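Local coordinates for Sts-2 protein (Mus musculus, PDB 3D4I) that suppresses T-cell receptor signalling and, through the histidine phosphatase domain described here, shows an acid-dependent phosphatase activity, at residues M129-S134 with D223-V228; K135-F140 with C164-A169. One frame throughout, in Å; residues are numbered along the deposited sequence.

Contact 1: residues M129-S134 with D223-V228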
ATOM      1  N   MET A 129       7.619  15.503  23.216  1.00 21.59           N
ATOM      2  CA  MET A 129       6.655  15.021  24.237  1.00 22.56           C
ATOM      3  C   MET A 129       5.389  15.849  24.309  1.00 23.20           C
ATOM      4  O   MET A 129       4.347  15.359  24.730  1.00 23.89           O
ATOM      5  CB  MET A 129       7.312  14.948  25.632  1.00 23.07           C
ATOM      6  CG  MET A 129       8.468  13.946  25.718  1.00 23.62           C
ATOM      7  SD  MET A 129       7.876  12.241  25.614  1.00 26.96           S
ATOM      8  CE  MET A 129       7.035  12.137  27.216  1.00 28.12           C
ATOM      9  N   LYS A 130       5.501  17.111  23.907  1.00 24.12           N
ATOM     10  CA  LYS A 130       4.372  18.017  23.731  1.00 24.35           C
ATOM     11  C   LYS A 130       3.247  17.383  22.914  1.00 24.11           C
ATOM     12  O   LYS A 130       2.081  17.683  23.150  1.00 23.86           O
ATOM     13  CB  LYS A 130       4.862  19.276  23.004  1.00 25.00           C
ATOM     14  CG  LYS A 130       3.800  20.336  22.682  1.00 26.68           C
ATOM     15  CD  LYS A 130       3.414  21.120  23.912  1.00 30.10           C
ATOM     16  CE  LYS A 130       4.480  22.133  24.290  1.00 30.80           C
ATOM     17  NZ  LYS A 130       4.087  22.878  25.532  1.00 33.65           N
ATOM     18  N   TRP A 131       3.606  16.526  21.954  1.00 22.97           N
ATOM     19  CA  TRP A 131       2.630  15.941  21.037  1.00 23.45           C
ATOM     20  C   TRP A 131       2.290  14.493  21.340  1.00 24.27           C
ATOM     21  O   TRP A 131       1.652  13.826  20.523  1.00 24.90           O
ATOM     22  CB  TRP A 131       3.103  16.085  19.582  1.00 22.67           C
ATOM     23  CG  TRP A 131       3.239  17.510  19.189  1.00 21.77           C
ATOM     24  CD1 TRP A 131       2.528  18.578  19.694  1.00 20.94           C
ATOM     25  CD2 TRP A 131       4.132  18.048  18.212  1.00 20.86           C
ATOM     26  NE1 TRP A 131       2.927  19.739  19.081  1.00 21.12           N
ATOM     27  CE2 TRP A 131       3.909  19.440  18.167  1.00 21.43           C
ATOM     28  CE3 TRP A 131       5.098  17.484  17.358  1.00 21.80           C
ATOM     29  CZ2 TRP A 131       4.611  20.281  17.299  1.00 21.88           C
ATOM     30  CZ3 TRP A 131       5.802  18.329  16.492  1.00 21.18           C
ATOM     31  CH2 TRP A 131       5.545  19.714  16.471  1.00 21.49           C
ATOM     32  N   GLU A 132       2.696  14.020  22.517  1.00 24.74           N
ATOM     33  CA  GLU A 132       2.416  12.654  22.957  1.00 25.85           C
ATOM     34  C   GLU A 132       1.804  12.656  24.358  1.00 27.25           C
ATOM     35  O   GLU A 132       1.931  13.632  25.096  1.00 26.80           O
ATOM     36  CB  GLU A 132       3.686  11.801  22.931  1.00 25.25           C
ATOM     37  CG  GLU A 132       4.320  11.639  21.545  1.00 24.99           C
ATOM     38  CD  GLU A 132       3.707  10.519  20.721  1.00 24.24           C
ATOM     39  OE1 GLU A 132       3.013   9.638  21.271  1.00 29.05           O
ATOM     40  OE2 GLU A 132       3.916  10.514  19.497  1.00 23.68           O
ATOM     41  N   ALA A 133       1.112  11.573  24.708  1.00 29.61           N
ATOM     42  CA  ALA A 133       0.568  11.421  26.070  1.00 31.88           C
ATOM     43  C   ALA A 133       1.695  11.368  27.090  1.00 33.56           C
ATOM     44  O   ALA A 133       2.740  10.782  26.824  1.00 33.52           O
ATOM     45  CB  ALA A 133      -0.296  10.158  26.171  1.00 32.25           C
ATOM     46  N   SER A 134       1.480  11.969  28.260  1.00 35.45           N
ATOM     47  CA  SER A 134       2.531  12.049  29.287  1.00 37.48           C
ATOM     48  C   SER A 134       3.053  10.684  29.706  1.00 38.23           C
ATOM     49  O   SER A 134       4.243  10.536  29.992  1.00 39.16           O
ATOM     50  CB  SER A 134       2.040  12.815  30.512  1.00 37.40           C
ATOM     51  OG  SER A 134       1.406  14.013  30.107  1.00 40.03           O
ATOM     52  N   ASP A 223       7.259  27.888  12.828  1.00 24.40           N
ATOM     53  CA  ASP A 223       7.817  27.520  11.542  1.00 23.81           C
ATOM     54  C   ASP A 223       8.075  26.011  11.461  1.00 22.92           C
ATOM     55  O   ASP A 223       7.762  25.370  10.453  1.00 22.63           O
ATOM     56  CB  ASP A 223       9.114  28.324  11.349  1.00 24.82           C
ATOM     57  CG  ASP A 223       8.852  29.746  10.896  0.50 25.33           C
ATOM     58  OD1 ASP A 223       7.850  29.973  10.177  0.50 26.77           O
ATOM     59  OD2 ASP A 223       9.648  30.635  11.257  0.50 25.69           O
ATOM     60  N   PHE A 224       8.639  25.455  12.531  1.00 21.60           N
ATOM     61  CA  PHE A 224       8.897  24.001  12.635  1.00 20.80           C
ATOM     62  C   PHE A 224       7.557  23.232  12.552  1.00 20.42           C
ATOM     63  O   PHE A 224       7.399  22.340  11.728  1.00 20.38           O
ATOM     64  CB  PHE A 224       9.668  23.747  13.930  1.00 20.27           C
ATOM     65  CG  PHE A 224       9.687  22.311  14.409  1.00 20.67           C
ATOM     66  CD1 PHE A 224      10.584  21.391  13.874  1.00 23.44           C
ATOM     67  CD2 PHE A 224       8.873  21.914  15.472  1.00 21.23           C
ATOM     68  CE1 PHE A 224      10.613  20.061  14.349  1.00 23.33           C
ATOM     69  CE2 PHE A 224       8.907  20.591  15.958  1.00 20.79           C
ATOM     70  CZ  PHE A 224       9.781  19.678  15.388  1.00 21.89           C
ATOM     71  N   ALA A 225       6.579  23.636  13.356  1.00 20.11           N
ATOM     72  CA  ALA A 225       5.287  22.938  13.398  1.00 21.11           C
ATOM     73  C   ALA A 225       4.562  22.929  12.038  1.00 21.79           C
ATOM     74  O   ALA A 225       3.989  21.909  11.614  1.00 20.59           O
ATOM     75  CB  ALA A 225       4.411  23.530  14.516  1.00 20.53           C
ATOM     76  N   GLN A 226       4.614  24.060  11.343  1.00 23.26           N
ATOM     77  CA  GLN A 226       4.032  24.194   9.995  1.00 25.46           C
ATOM     78  C   GLN A 226       4.740  23.274   9.003  1.00 26.57           C
ATOM     79  O   GLN A 226       4.091  22.597   8.192  1.00 26.24           O
ATOM     80  CB  GLN A 226       4.070  25.664   9.524  1.00 26.12           C
ATOM     81  CG  GLN A 226       3.053  26.557  10.235  1.00 26.94           C
ATOM     82  CD  GLN A 226       3.342  28.048  10.139  1.00 27.93           C
ATOM     83  OE1 GLN A 226       2.951  28.815  11.017  1.00 31.02           O
ATOM     84  NE2 GLN A 226       4.028  28.469   9.077  1.00 30.71           N
ATOM     85  N   LEU A 227       6.067  23.185   9.131  1.00 27.50           N
ATOM     86  CA  LEU A 227       6.901  22.396   8.234  1.00 28.57           C
ATOM     87  C   LEU A 227       6.643  20.907   8.373  1.00 28.87           C
ATOM     88  O   LEU A 227       6.540  20.196   7.373  1.00 28.90           O
ATOM     89  CB  LEU A 227       8.385  22.674   8.537  1.00 29.25           C
ATOM     90  CG  LEU A 227       9.467  22.710   7.456  1.00 32.22           C
ATOM     91  CD1 LEU A 227       9.763  24.152   7.076  1.00 34.98           C
ATOM     92  CD2 LEU A 227      10.751  22.056   7.987  1.00 32.89           C
ATOM     93  N   VAL A 228       6.549  20.427   9.610  1.00 29.31           N
ATOM     94  CA  VAL A 228       6.510  18.992   9.861  1.00 30.31           C
ATOM     95  C   VAL A 228       5.111  18.374   9.690  1.00 31.63           C
ATOM     96  O   VAL A 228       4.963  17.194   9.359  1.00 31.82           O
ATOM     97  CB  VAL A 228       7.287  18.586  11.172  1.00 30.76           C
ATOM     98  CG1 VAL A 228       8.755  19.006  11.032  1.00 30.40           C
ATOM     99  CG2 VAL A 228       6.672  19.181  12.436  1.00 28.97           C
TER
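Trp131 and Phe224 reach each other by different first torsions: the Trp131 indole leaves with CG anti to the carbonyl carbon (chi1 -62°), while Phe224 sets CG anti to its backbone N (chi1 163°), bringing its ring up from the helix to the indole. In this histidine phosphatase (branch 1) domain, the pair joins the long loop after strand 119-121 to the helix 221-229. The two rings lie almost parallel, with planes at 8°, yet this is no stack: their rims meet, neither covers the face of the other, and the indole's six-membered ring has its centroid 5.8 Å from the centroid of the Phe224 ring. The outer corner of the indole does the touching, Trp131 CH2 coming to 3.5 Å from Phe224 CE2 and Trp131 CZ3 to 3.9 Å from the same atom. One helical turn on from Phe224, Val228 places its CG2 4.2 Å from Trp131 CH2, and at the neighbouring corner the methyl of Ala225 touches Trp131 CZ2. All of this is apolar; no hydrogen bond crosses. Trp128 packs edge-to-face with Trp131, and Tyr172 meets the Phe224 ring. The same helix reaches the dimer partner, Leu227 packing on Trp271 of the second subunit. Within the helix, Val228 CG2 also lies over the centre of the Phe224 ring, 4.3 Å above its plane.

Contact 2: residues K135-F140 with C164-A169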
ATOM      1  N   LYS A 135       2.164   9.690  29.712  1.00 39.07           N
ATOM      2  CA  LYS A 135       2.516   8.325  30.110  1.00 39.97           C
ATOM      3  C   LYS A 135       2.980   7.466  28.923  1.00 39.95           C
ATOM      4  O   LYS A 135       3.197   6.262  29.068  1.00 39.78           O
ATOM      5  CB  LYS A 135       1.363   7.668  30.898  1.00 39.80           C
ATOM      6  CG  LYS A 135       0.052   7.480  30.123  1.00 41.44           C
ATOM      7  CD  LYS A 135      -1.060   6.907  31.022  1.00 41.35           C
ATOM      8  CE  LYS A 135      -1.931   5.880  30.280  1.00 44.28           C
ATOM      9  NZ  LYS A 135      -1.247   4.554  30.094  1.00 43.95           N
ATOM     10  N   ALA A 136       3.157   8.098  27.760  1.00 40.49           N
ATOM     11  CA  ALA A 136       3.656   7.404  26.561  1.00 41.06           C
ATOM     12  C   ALA A 136       4.923   6.582  26.804  1.00 41.08           C
ATOM     13  O   ALA A 136       5.028   5.458  26.320  1.00 40.95           O
ATOM     14  CB  ALA A 136       3.886   8.387  25.413  1.00 41.17           C
ATOM     15  N   THR A 137       5.875   7.130  27.557  1.00 41.55           N
ATOM     16  CA  THR A 137       7.170   6.456  27.734  1.00 42.18           C
ATOM     17  C   THR A 137       7.095   5.240  28.648  1.00 42.25           C
ATOM     18  O   THR A 137       7.949   4.346  28.572  1.00 42.88           O
ATOM     19  CB  THR A 137       8.296   7.404  28.220  1.00 42.47           C
ATOM     20  OG1 THR A 137       8.200   7.606  29.639  1.00 43.19           O
ATOM     21  CG2 THR A 137       8.245   8.742  27.477  1.00 42.74           C
ATOM     22  N   LEU A 138       6.071   5.211  29.497  1.00 41.97           N
ATOM     23  CA  LEU A 138       5.833   4.089  30.410  1.00 41.69           C
ATOM     24  C   LEU A 138       5.243   2.903  29.662  1.00 40.87           C
ATOM     25  O   LEU A 138       5.055   1.828  30.231  1.00 41.19           O
ATOM     26  CB  LEU A 138       4.885   4.509  31.546  1.00 42.15           C
ATOM     27  CG  LEU A 138       5.288   5.758  32.341  1.00 43.14           C
ATOM     28  CD1 LEU A 138       4.232   6.103  33.390  1.00 44.58           C
ATOM     29  CD2 LEU A 138       6.673   5.592  32.985  1.00 44.86           C
ATOM     30  N   THR A 139       4.968   3.103  28.379  1.00 39.52           N
ATOM     31  CA  THR A 139       4.212   2.124  27.630  1.00 38.53           C
ATOM     32  C   THR A 139       4.853   1.685  26.299  1.00 36.58           C
ATOM     33  O   THR A 139       4.240   0.938  25.538  1.00 37.07           O
ATOM     34  CB  THR A 139       2.712   2.577  27.503  1.00 38.81           C
ATOM     35  OG1 THR A 139       1.850   1.451  27.698  1.00 40.72           O
ATOM     36  CG2 THR A 139       2.406   3.282  26.169  1.00 39.52           C
ATOM     37  N   PHE A 140       6.093   2.096  26.036  1.00 34.12           N
ATOM     38  CA  PHE A 140       6.840   1.507  24.918  1.00 31.16           C
ATOM     39  C   PHE A 140       6.990  -0.003  25.160  1.00 30.55           C
ATOM     40  O   PHE A 140       7.084  -0.466  26.310  1.00 30.36           O
ATOM     41  CB  PHE A 140       8.247   2.109  24.771  1.00 30.40           C
ATOM     42  CG  PHE A 140       8.274   3.599  24.518  1.00 28.05           C
ATOM     43  CD1 PHE A 140       7.415   4.187  23.596  1.00 24.78           C
ATOM     44  CD2 PHE A 140       9.199   4.404  25.179  1.00 26.02           C
ATOM     45  CE1 PHE A 140       7.446   5.553  23.374  1.00 26.09           C
ATOM     46  CE2 PHE A 140       9.257   5.778  24.951  1.00 24.73           C
ATOM     47  CZ  PHE A 140       8.377   6.357  24.051  1.00 26.03           C
ATOM     48  N   CYS A 164      13.273   6.578  30.143  1.00 26.05           N
ATOM     49  CA  CYS A 164      12.752   7.232  31.344  1.00 27.02           C
ATOM     50  C   CYS A 164      13.326   8.646  31.558  1.00 26.62           C
ATOM     51  O   CYS A 164      12.873   9.372  32.445  1.00 25.90           O
ATOM     52  CB  CYS A 164      12.902   6.342  32.590  1.00 27.49           C
ATOM     53  SG  CYS A 164      14.586   6.026  33.028  1.00 32.04           S
ATOM     54  N   SER A 165      14.285   9.050  30.718  1.00 26.35           N
ATOM     55  CA  SER A 165      14.817  10.414  30.785  1.00 26.64           C
ATOM     56  C   SER A 165      14.022  11.419  29.931  1.00 27.17           C
ATOM     57  O   SER A 165      14.211  12.637  30.057  1.00 26.97           O
ATOM     58  CB  SER A 165      16.307  10.440  30.434  1.00 27.23           C
ATOM     59  OG  SER A 165      17.003   9.455  31.165  1.00 27.49           O
ATOM     60  N   LEU A 166      13.126  10.904  29.078  1.00 27.31           N
ATOM     61  CA  LEU A 166      12.185  11.736  28.334  1.00 27.43           C
ATOM     62  C   LEU A 166      11.223  12.443  29.281  1.00 28.55           C
ATOM     63  O   LEU A 166      10.546  11.796  30.089  1.00 28.57           O
ATOM     64  CB  LEU A 166      11.394  10.903  27.316  1.00 26.99           C
ATOM     65  CG  LEU A 166      12.051  10.601  25.966  1.00 25.87           C
ATOM     66  CD1 LEU A 166      11.315   9.477  25.233  1.00 24.54           C
ATOM     67  CD2 LEU A 166      12.116  11.845  25.096  1.00 24.68           C
ATOM     68  N   MET A 167      11.171  13.767  29.173  1.00 29.24           N
ATOM     69  CA  MET A 167      10.377  14.585  30.083  1.00 31.12           C
ATOM     70  C   MET A 167       9.054  14.998  29.454  1.00 30.82           C
ATOM     71  O   MET A 167       9.046  15.641  28.411  1.00 30.62           O
ATOM     72  CB  MET A 167      11.158  15.832  30.513  1.00 32.09           C
ATOM     73  CG  MET A 167      12.405  15.552  31.349  1.00 35.02           C
ATOM     74  SD  MET A 167      11.973  14.615  32.828  1.00 43.24           S
ATOM     75  CE  MET A 167      13.595  14.027  33.354  1.00 38.97           C
ATOM     76  N   PRO A 168       7.924  14.663  30.106  1.00 30.95           N
ATOM     77  CA  PRO A 168       6.621  15.033  29.550  1.00 31.04           C
ATOM     78  C   PRO A 168       6.462  16.539  29.291  1.00 30.39           C
ATOM     79  O   PRO A 168       5.717  16.932  28.386  1.00 30.21           O
ATOM     80  CB  PRO A 168       5.642  14.572  30.629  1.00 31.26           C
ATOM     81  CG  PRO A 168       6.356  13.465  31.304  1.00 31.67           C
ATOM     82  CD  PRO A 168       7.778  13.932  31.374  1.00 31.39           C
ATOM     83  N   ALA A 169       7.150  17.364  30.081  1.00 29.44           N
ATOM     84  CA  ALA A 169       7.061  18.819  29.927  1.00 28.02           C
ATOM     85  C   ALA A 169       8.209  19.442  29.107  1.00 27.29           C
ATOM     86  O   ALA A 169       8.385  20.668  29.119  1.00 26.47           O
ATOM     87  CB  ALA A 169       6.942  19.498  31.308  1.00 28.86           C
TER
HETATM   88  O   HOH W   1       9.039   9.878  30.616  1.00 37.18           O
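Leu166 and Thr137 bury most of the surface here, and Phe140 adds a smaller share. The Thr137 methyl makes the apolar touch: CG2 lies 3.8 Å from Leu166 CB and 3.9 Å from Leu166 CD1, so it rests along the leucine chain rather than against its end alone. The hydroxyl on the same carbon does a separate job. With chi1 at 80°, OG1 is held between the backbone N and the carbonyl carbon while CG2 is left to Leu166. Thr137 OG1 lies 2.6 Å from a water, which donates to Leu166 O over 2.5 Å, giving a water bridge beside the apolar contact. Phe140 comes in at its edge: Leu166 CD1 lies near the ring plane, 4.2 Å from Phe140 CE2. Thr137 CA and Ala136 O lie above the rim of one Phe140 face, Thr137 CA 3.5 Å from its plane, and Phe126 packs edge-to-face with the ring. Two loops are thus joined, those before and after helix 143-148, in the irregular excursion between strand 119-121 and helix 172-187 that is built onto the α/β fold of the histidine phosphatase superfamily.

How the contacts relate
Contacts 1 and 2 share one continuous run of chain, 129-140, and their centres are about 15 Å apart. Met129 makes most of the direct touches between them: its CE packs 3.6 Å from Thr137 CG2 and 3.7 Å from Pro168 CA, and its CG lies 3.2 Å from Met167 O. Further along, Ser134 O touches Pro168 CG at 3.8 Å. The chain following 164-169 ties back to contact 1 as well, since Glu170 accepts a hydrogen bond from Met129 N. Contact 2 is the more buried of the two, whereas contact 1 is only partly buried, with the exposed Trp131 among its touching residues.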